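Basic membrane lipoprotein (Brucella melitensis biovar Abortus, PDB 3S99) binds adenine and probably other purines such as guanine, and may serve an ABC-type uptake system for them. Local coordinates at residues Ile155-Val158 and Glu162-Gln165. Sequence-based numbering, arbitrary orientation.
Sequences IGSV and EVVQ. With ADE (adenine), chain T.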
loop_
_atom_site.group_PDB
_atom_site.type_symbol
_atom_site.label_atom_id
_atom_site.label_comp_id
_atom_site.label_asym_id
_atom_site.label_seq_id
_atom_site.Cartn_x
_atom_site.Cartn_y
_atom_site.Cartn_z
ATOM N N ILE A 155 7.156 -7.369 8.124
ATOM C CA ILE A 155 5.992 -8.263 8.262
ATOM C C ILE A 155 5.271 -8.292 6.915
ATOM O O ILE A 155 4.602 -7.328 6.539
ATOM C CB ILE A 155 5.072 -7.817 9.373
ATOM C CG1 ILE A 155 5.843 -7.811 10.683
ATOM C CG2 ILE A 155 3.804 -8.739 9.467
ATOM C CD1 ILE A 155 5.106 -7.176 11.846
ATOM N N GLY A 156 5.452 -9.389 6.181
ATOM C CA GLY A 156 4.895 -9.526 4.865
ATOM C C GLY A 156 3.491 -10.070 4.958
ATOM O O GLY A 156 3.153 -10.798 5.895
ATOM N N SER A 157 2.665 -9.695 3.987
ATOM C CA SER A 157 1.296 -10.206 3.862
ATOM C C SER A 157 1.333 -11.451 2.997
ATOM O O SER A 157 1.552 -12.555 3.505
ATOM C CB SER A 157 0.397 -9.129 3.229
ATOM O OG SER A 157 1.093 -8.363 2.223
ATOM N N VAL A 158 1.164 -11.251 1.689
ATOM C CA VAL A 158 1.243 -12.323 0.708
ATOM C C VAL A 158 2.280 -11.883 -0.314
ATOM O O VAL A 158 2.377 -10.701 -0.613
ATOM C CB VAL A 158 -0.115 -12.580 -0.008
ATOM C CG1 VAL A 158 -1.093 -13.377 0.902
ATOM C CG2 VAL A 158 -0.746 -11.298 -0.427
ATOM N N GLU A 162 3.230 -6.464 -5.741
ATOM C CA GLU A 162 3.175 -5.228 -4.923
ATOM C C GLU A 162 4.029 -5.312 -3.633
ATOM O O GLU A 162 4.721 -4.341 -3.254
ATOM C CB GLU A 162 1.735 -4.874 -4.541
ATOM C CG GLU A 162 1.594 -3.644 -3.626
ATOM C CD GLU A 162 0.168 -3.401 -3.202
ATOM O OE1 GLU A 162 -0.719 -3.512 -4.082
ATOM O OE2 GLU A 162 -0.074 -3.106 -2.003
ATOM N N VAL A 163 4.000 -6.473 -2.988
ATOM C CA VAL A 163 4.734 -6.648 -1.738
ATOM C C VAL A 163 6.229 -6.822 -1.993
ATOM O O VAL A 163 7.048 -6.238 -1.261
ATOM C CB VAL A 163 4.149 -7.811 -0.909
ATOM C CG1 VAL A 163 4.914 -7.965 0.404
ATOM C CG2 VAL A 163 2.654 -7.557 -0.653
ATOM N N VAL A 164 6.582 -7.571 -3.044
ATOM C CA VAL A 164 7.975 -7.735 -3.423
ATOM C C VAL A 164 8.593 -6.381 -3.813
ATOM O O VAL A 164 9.699 -6.066 -3.397
ATOM C CB VAL A 164 8.182 -8.710 -4.581
ATOM C CG1 VAL A 164 9.658 -8.822 -4.900
ATOM C CG2 VAL A 164 7.614 -10.097 -4.247
ATOM N N GLN A 165 7.885 -5.595 -4.621
ATOM C CA GLN A 165 8.300 -4.224 -4.889
ATOM C C GLN A 165 8.646 -3.451 -3.607
ATOM O O GLN A 165 9.653 -2.765 -3.547
ATOM C CB GLN A 165 7.198 -3.446 -5.593
ATOM C CG GLN A 165 6.821 -3.884 -7.031
ATOM C CD GLN A 165 5.502 -3.197 -7.437
ATOM O OE1 GLN A 165 5.174 -2.138 -6.884
ATOM N NE2 GLN A 165 4.735 -3.811 -8.350
HETATM N N9 ADE T . -4.556 -5.066 -2.068
HETATM C C8 ADE T . -3.411 -4.457 -2.531
HETATM N N7 ADE T . -2.628 -3.972 -1.598
HETATM C C5 ADE T . -3.359 -4.322 -0.457
HETATM C C6 ADE T . -3.061 -4.094 0.858
HETATM N N6 ADE T . -1.931 -3.419 1.114
HETATM N N1 ADE T . -3.948 -4.537 1.807
HETATM C C2 ADE T . -5.054 -5.189 1.409
HETATM N N3 ADE T . -5.447 -5.470 0.167
HETATM C C4 ADE T . -4.530 -4.994 -0.707
#
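The side chain of V163 leaves its helix toward the chain that follows strand 151-156 and makes every close van der Waals contact between I155-V158 and E162-Q165. Its CG2 does the touching, lying 3.2 Å from the backbone O of V158 and 3.4 Å from S157 OG. With CG1 anti to the backbone N (chi1 -179°), CG2 falls anti to the carbonyl carbon, on the side of these two oxygens. CB follows at 3.4 Å from V158 O, whereas the V158 side chain starts away from the helix and rests against W191.

The polar groups at the contact have partners elsewhere. S157 OG meets the methyl of V163 but is hydrogen-bonded to the backbone O of H215, and its side chain also touches adenine-binding W191. One residue before V163, the extended side chain of E162 carries its carboxylate to adenine, OE2 lying 2.7 Å from N7 of the base; the same oxygen is hydrogen-bonded to H215 NE2.

The contact is buried where strand 151-156 gives way to helix 161-175, in a beta-alpha-beta unit completed by strand 182-187. I155 and G156 bond through their backbones to the 211-214 and 182-187 sides, respectively, while E162 and Q165 reach helix 132-146 through F132 and Y133.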